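PDB 3FKD: L-threonine-O-3-phosphate decarboxylase from Porphyromonas gingivalis, which probably acts as a pyridoxal 5'-phosphate-dependent enzyme of the class I and II aminotransferase family, decarboxylating L-threonine O-3-phosphate. Local coordinates for residues A[80-85]-A[217-222]; A[70-75]-A[204-209]. All coordinates share one frame; numbering follows the deposited sequence.

Contact 1 (A[80-85]-A[217-222]); sequences FYQIAQ and KRVAAF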
loop_
_atom_site.group_PDB
_atom_site.type_symbol
_atom_site.label_atom_id
_atom_site.label_comp_id
_atom_site.label_asym_id
_atom_site.label_seq_id
_atom_site.Cartn_x
_atom_site.Cartn_y
_atom_site.Cartn_z
ATOM N N PHE A 80 10.489 4.229 -1.240
ATOM C CA PHE A 80 11.890 3.854 -1.480
ATOM C C PHE A 80 11.972 2.934 -2.688
ATOM O O PHE A 80 12.853 3.060 -3.529
ATOM C CB PHE A 80 12.512 3.161 -0.260
ATOM C CG PHE A 80 12.596 4.032 0.929
ATOM C CD1 PHE A 80 13.119 5.312 0.822
ATOM C CD2 PHE A 80 12.150 3.590 2.152
ATOM C CE1 PHE A 80 13.181 6.119 1.901
ATOM C CE2 PHE A 80 12.226 4.392 3.249
ATOM C CZ PHE A 80 12.738 5.652 3.127
ATOM N N TYR A 81 11.024 2.008 -2.725
ATOM C CA TYR A 81 10.802 1.096 -3.812
ATOM C C TYR A 81 10.344 1.801 -5.108
ATOM O O TYR A 81 10.809 1.472 -6.208
ATOM C CB TYR A 81 9.752 0.113 -3.340
ATOM C CG TYR A 81 10.314 -0.966 -2.463
ATOM C CD1 TYR A 81 10.854 -2.137 -3.016
ATOM C CD2 TYR A 81 10.351 -0.821 -1.092
ATOM C CE1 TYR A 81 11.384 -3.130 -2.219
ATOM C CE2 TYR A 81 10.853 -1.823 -0.289
ATOM C CZ TYR A 81 11.368 -2.972 -0.868
ATOM O OH TYR A 81 11.881 -3.952 -0.063
ATOM N N GLN A 82 9.413 2.748 -5.001
ATOM C CA GLN A 82 9.012 3.426 -6.210
ATOM C C GLN A 82 10.164 4.227 -6.831
ATOM O O GLN A 82 10.206 4.412 -8.053
ATOM C CB GLN A 82 7.788 4.313 -5.991
ATOM C CG GLN A 82 6.798 4.248 -7.168
ATOM C CD GLN A 82 5.828 5.414 -7.203
ATOM O OE1 GLN A 82 5.082 5.660 -6.253
ATOM N NE2 GLN A 82 5.831 6.140 -8.306
ATOM N N ILE A 83 11.069 4.727 -5.988
ATOM C CA ILE A 83 12.230 5.509 -6.441
ATOM C C ILE A 83 13.274 4.592 -7.110
ATOM O O ILE A 83 13.742 4.871 -8.211
ATOM C CB ILE A 83 12.893 6.265 -5.253
ATOM C CG1 ILE A 83 11.997 7.407 -4.727
ATOM C CG2 ILE A 83 14.277 6.789 -5.628
ATOM C CD1 ILE A 83 12.650 8.174 -3.572
ATOM N N ALA A 84 13.627 3.512 -6.420
ATOM C CA ALA A 84 14.435 2.421 -6.955
ATOM C C ALA A 84 13.922 1.979 -8.307
ATOM O O ALA A 84 14.702 1.912 -9.251
ATOM C CB ALA A 84 14.435 1.250 -6.016
ATOM N N GLN A 85 12.612 1.706 -8.392
ATOM C CA GLN A 85 11.950 1.308 -9.640
ATOM C C GLN A 85 12.188 2.277 -10.793
ATOM O O GLN A 85 12.679 1.869 -11.891
ATOM C CB GLN A 85 10.448 1.058 -9.445
ATOM C CG GLN A 85 9.820 0.199 -10.531
ATOM C CD GLN A 85 8.297 0.050 -10.409
ATOM O OE1 GLN A 85 7.670 0.612 -9.509
ATOM N NE2 GLN A 85 7.701 -0.695 -11.329
ATOM N N LYS A 217 8.705 13.200 -12.153
ATOM C CA LYS A 217 7.969 12.585 -13.258
ATOM C C LYS A 217 8.590 11.253 -13.716
ATOM O O LYS A 217 7.883 10.411 -14.265
ATOM C CB LYS A 217 7.748 13.554 -14.441
ATOM C CG LYS A 217 6.520 14.497 -14.284
ATOM C CD LYS A 217 5.669 14.546 -15.586
ATOM C CE LYS A 217 5.044 15.932 -15.887
ATOM N NZ LYS A 217 5.117 16.265 -17.388
ATOM N N ARG A 218 9.884 11.040 -13.489
ATOM C CA ARG A 218 10.390 9.695 -13.651
ATOM C C ARG A 218 9.717 8.790 -12.629
ATOM O O ARG A 218 9.408 7.643 -12.927
ATOM C CB ARG A 218 11.899 9.607 -13.528
ATOM C CG ARG A 218 12.641 10.169 -14.705
ATOM C CD ARG A 218 12.619 9.257 -15.947
ATOM N NE ARG A 218 13.292 7.962 -15.794
ATOM C CZ ARG A 218 14.614 7.775 -15.755
ATOM N NH1 ARG A 218 15.452 8.797 -15.854
ATOM N NH2 ARG A 218 15.106 6.552 -15.627
ATOM N N VAL A 219 9.466 9.276 -11.422
ATOM C CA VAL A 219 8.847 8.356 -10.468
ATOM C C VAL A 219 7.347 8.206 -10.652
ATOM O O VAL A 219 6.815 7.126 -10.444
ATOM C CB VAL A 219 9.350 8.511 -8.974
ATOM C CG1 VAL A 219 10.030 9.825 -8.754
ATOM C CG2 VAL A 219 8.236 8.251 -7.960
ATOM N N ALA A 220 6.696 9.252 -11.153
ATOM C CA ALA A 220 5.236 9.260 -11.330
ATOM C C ALA A 220 4.827 8.231 -12.383
ATOM O O ALA A 220 3.708 7.703 -12.385
ATOM C CB ALA A 220 4.751 10.625 -11.704
ATOM N N ALA A 221 5.775 7.897 -13.243
ATOM C CA ALA A 221 5.490 7.000 -14.342
ATOM C C ALA A 221 5.144 5.583 -13.857
ATOM O O ALA A 221 4.581 4.771 -14.600
ATOM C CB ALA A 221 6.640 7.002 -15.314
ATOM N N PHE A 222 5.437 5.307 -12.601
ATOM C CA PHE A 222 5.053 4.032 -11.989
ATOM C C PHE A 222 4.039 4.133 -10.842
ATOM O O PHE A 222 3.957 3.199 -10.040
ATOM C CB PHE A 222 6.294 3.306 -11.473
ATOM C CG PHE A 222 7.286 2.998 -12.539
ATOM C CD1 PHE A 222 7.241 1.782 -13.213
ATOM C CD2 PHE A 222 8.262 3.933 -12.891
ATOM C CE1 PHE A 222 8.166 1.482 -14.204
ATOM C CE2 PHE A 222 9.194 3.648 -13.902
ATOM C CZ PHE A 222 9.141 2.417 -14.556
#
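Q82 and V219 form the close-packed part of this contact. The Q82 side chain runs extended beyond CG and meets V219 at about a right angle. Its amide nitrogen does the touching: NE2 of Q82 lies 2.6 Å from V219 O and 3.2 Å from V219 CG2. At NE2 the N-H...O angle is 121°, so the bond is bent and weak despite its short length. The same carbonyl also receives F222 N at 3.1 Å from V219 O, a backbone bond three residues back, so one oxygen carries two donors toward the end of the 217-222 segment. NE2 of Q82 has a second weak partner in S223 OG.

Both segments belong to the large domain of an aminotransferase-type fold. Helix 75-86 turns F80 and I83 inward onto strand 189-194 of the central sheet and presents Q82 and Q85 to helix 213-220 and the residues that follow.

One turn on, Q85 reaches F222 by an extended chain, with CG anti to the backbone N (chi1 -160°). CG stands over one face of the ring, toward the rim, 4.2 Å from the F222 ring centroid in a CH-pi contact, and the amide lies 38° from the ring plane. NE2 of Q85 comes 3.1 Å from F222 CD1, but its hydrogen bond goes to Y109 OH of the second subunit, whose M108 also packs on F222. In contrast to buried V219, A220 is exposed to solvent: its CB points away from helix 75-86, and the segment loses almost no surface there.

Contact 2 (A[70-75]-A[204-209]); sequences ILVTNG and LRIGYI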
loop_
_atom_site.group_PDB
_atom_site.type_symbol
_atom_site.label_atom_id
_atom_site.label_comp_id
_atom_site.label_asym_id
_atom_site.label_seq_id
_atom_site.Cartn_x
_atom_site.Cartn_y
_atom_site.Cartn_z
ATOM N N ILE A 70 5.138 17.125 -4.662
ATOM C CA ILE A 70 4.784 16.115 -3.665
ATOM C C ILE A 70 4.134 14.894 -4.301
ATOM O O ILE A 70 3.473 14.963 -5.324
ATOM C CB ILE A 70 3.914 16.653 -2.465
ATOM C CG1 ILE A 70 4.784 17.304 -1.391
ATOM C CG2 ILE A 70 3.175 15.524 -1.767
ATOM C CD1 ILE A 70 5.201 18.736 -1.651
ATOM N N LEU A 71 4.337 13.759 -3.680
ATOM C CA LEU A 71 3.710 12.546 -4.137
ATOM C C LEU A 71 3.456 11.738 -2.881
ATOM O O LEU A 71 4.411 11.268 -2.233
ATOM C CB LEU A 71 4.633 11.782 -5.097
ATOM C CG LEU A 71 4.104 10.381 -5.433
ATOM C CD1 LEU A 71 3.225 10.404 -6.622
ATOM C CD2 LEU A 71 5.245 9.389 -5.645
ATOM N N VAL A 72 2.189 11.632 -2.514
ATOM C CA VAL A 72 1.783 10.838 -1.382
ATOM C C VAL A 72 1.982 9.355 -1.675
ATOM O O VAL A 72 1.697 8.888 -2.732
ATOM C CB VAL A 72 0.328 11.175 -0.912
ATOM C CG1 VAL A 72 -0.056 10.393 0.339
ATOM C CG2 VAL A 72 0.190 12.669 -0.663
ATOM N N THR A 73 2.456 8.617 -0.695
ATOM C CA THR A 73 2.858 7.247 -0.904
ATOM C C THR A 73 2.209 6.323 0.146
ATOM O O THR A 73 1.725 6.801 1.154
ATOM C CB THR A 73 4.417 7.157 -0.911
ATOM O OG1 THR A 73 4.811 5.987 -1.611
ATOM C CG2 THR A 73 4.979 7.132 0.485
ATOM N N ASN A 74 2.144 5.026 -0.118
ATOM C CA ASN A 74 1.642 4.041 0.830
ATOM C C ASN A 74 2.685 3.722 1.921
ATOM O O ASN A 74 3.115 2.589 2.016
ATOM C CB ASN A 74 1.299 2.752 0.092
ATOM C CG ASN A 74 0.480 1.761 0.916
ATOM O OD1 ASN A 74 -0.271 2.117 1.778
ATOM N ND2 ASN A 74 0.596 0.479 0.566
ATOM N N GLY A 75 3.055 4.694 2.752
ATOM C CA GLY A 75 4.132 4.496 3.711
ATOM C C GLY A 75 5.463 4.970 3.137
ATOM O O GLY A 75 5.594 5.100 1.936
ATOM N N LEU A 204 -1.151 2.768 9.591
ATOM C CA LEU A 204 -1.886 3.484 8.579
ATOM C C LEU A 204 -1.206 3.500 7.223
ATOM O O LEU A 204 -1.871 3.683 6.209
ATOM C CB LEU A 204 -2.151 4.917 9.036
ATOM C CG LEU A 204 -3.566 5.304 9.453
ATOM C CD1 LEU A 204 -4.346 4.054 9.761
ATOM C CD2 LEU A 204 -3.540 6.253 10.666
ATOM N N ARG A 205 0.107 3.296 7.209
ATOM C CA ARG A 205 0.896 3.272 5.962
ATOM C C ARG A 205 0.767 4.529 5.147
ATOM O O ARG A 205 0.161 4.505 4.115
ATOM C CB ARG A 205 0.516 2.076 5.079
ATOM C CG ARG A 205 0.367 0.730 5.848
ATOM C CD ARG A 205 1.611 0.291 6.712
ATOM N NE ARG A 205 2.838 0.227 5.943
ATOM C CZ ARG A 205 3.921 0.977 6.156
ATOM N NH1 ARG A 205 3.962 1.856 7.156
ATOM N NH2 ARG A 205 4.992 0.830 5.373
ATOM N N ILE A 206 1.358 5.630 5.588
ATOM C CA ILE A 206 1.276 6.842 4.807
ATOM C C ILE A 206 2.621 7.626 4.922
ATOM O O ILE A 206 3.261 7.610 5.973
ATOM C CB ILE A 206 -0.068 7.613 5.097
ATOM C CG1 ILE A 206 -0.388 8.642 4.014
ATOM C CG2 ILE A 206 -0.183 8.214 6.533
ATOM C CD1 ILE A 206 0.701 9.594 3.724
ATOM N N GLY A 207 3.069 8.231 3.811
ATOM C CA GLY A 207 4.317 8.960 3.738
ATOM C C GLY A 207 4.345 9.742 2.451
ATOM O O GLY A 207 3.378 9.705 1.709
ATOM N N TYR A 208 5.417 10.460 2.155
ATOM C CA TYR A 208 5.438 11.180 0.890
ATOM C C TYR A 208 6.817 11.534 0.322
ATOM O O TYR A 208 7.803 11.607 1.049
ATOM C CB TYR A 208 4.519 12.421 0.914
ATOM C CG TYR A 208 4.877 13.471 1.934
ATOM C CD1 TYR A 208 5.759 14.503 1.622
ATOM C CD2 TYR A 208 4.326 13.439 3.204
ATOM C CE1 TYR A 208 6.107 15.463 2.560
ATOM C CE2 TYR A 208 4.642 14.387 4.133
ATOM C CZ TYR A 208 5.538 15.402 3.809
ATOM O OH TYR A 208 5.844 16.345 4.743
ATOM N N ILE A 209 6.854 11.742 -1.003
ATOM C CA ILE A 209 8.072 12.180 -1.691
ATOM C C ILE A 209 8.055 13.681 -2.012
ATOM O O ILE A 209 7.044 14.214 -2.470
ATOM C CB ILE A 209 8.337 11.350 -2.971
ATOM C CG1 ILE A 209 8.356 9.866 -2.638
ATOM C CG2 ILE A 209 9.650 11.738 -3.607
ATOM C CD1 ILE A 209 8.475 8.942 -3.846
#
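I209 loses more surface here than any other residue, and it pairs with L71 through both backbone groups: I209 N donates to L71 O at 2.8 Å and 170°, while L71 N reaches I209 O at 3.0 Å with a more bent 136°. Their side chains lie alongside each other on one face of the sheet, with L71 CD2 3.7 Å from I209 CD1. The antiparallel ladder continues through the non-hydrogen-bonded pair V72-Y208 to T73 N, 2.8 Å from G207 O; the return bond, G207 N to T73 O, is weak. This joins the edge strand 70-73 to strand 207-210 in the seven-stranded sheet of the fold-type I large domain. On the face opposite I209, V72 CG1 meets I206 CD1 at 3.6 Å.

Past the ladder, N74 centres an inverse gamma turn that brings G75 under R205. Bends at chi2 and chi3, both -55°, fold the arginine back so that G75 CA lies over one face of the guanidinium, toward its rim, 4.1 Å from R205 NH2. NH1 bonds to P202 O and NE to W226 O of the second subunit; N74 ND2 likewise bonds to A227 O of that subunit. With two of its nitrogens bonded to carbonyl oxygens, one across the dimer interface, the guanidinium is fixed in its rotation, and its charge would be expected to make the surroundings of the G75 backbone electropositive.

Overall arrangement
From the N terminus the chain passes through strand 70-73 and directly into helix 75-86, then traverses most of the large sheet before returning as strand 207-210 and helix 213-220. Contact 2 closes a loop of 128 intervening residues and contact 1 one of 131. Their segments alternate along the sequence, so the loops cross rather than nest: one strand-helix unit meets the other twice, strand beside strand, and helix 75-86 against helix 213-220 and the residues after it. The centres are 13 Å apart, and the two contacts join where V219 CG2 packs 3.9 Å from L71 CD2 and I83 CG1 lies 3.9 Å from I209 CD1. Both contacts also touch the second subunit.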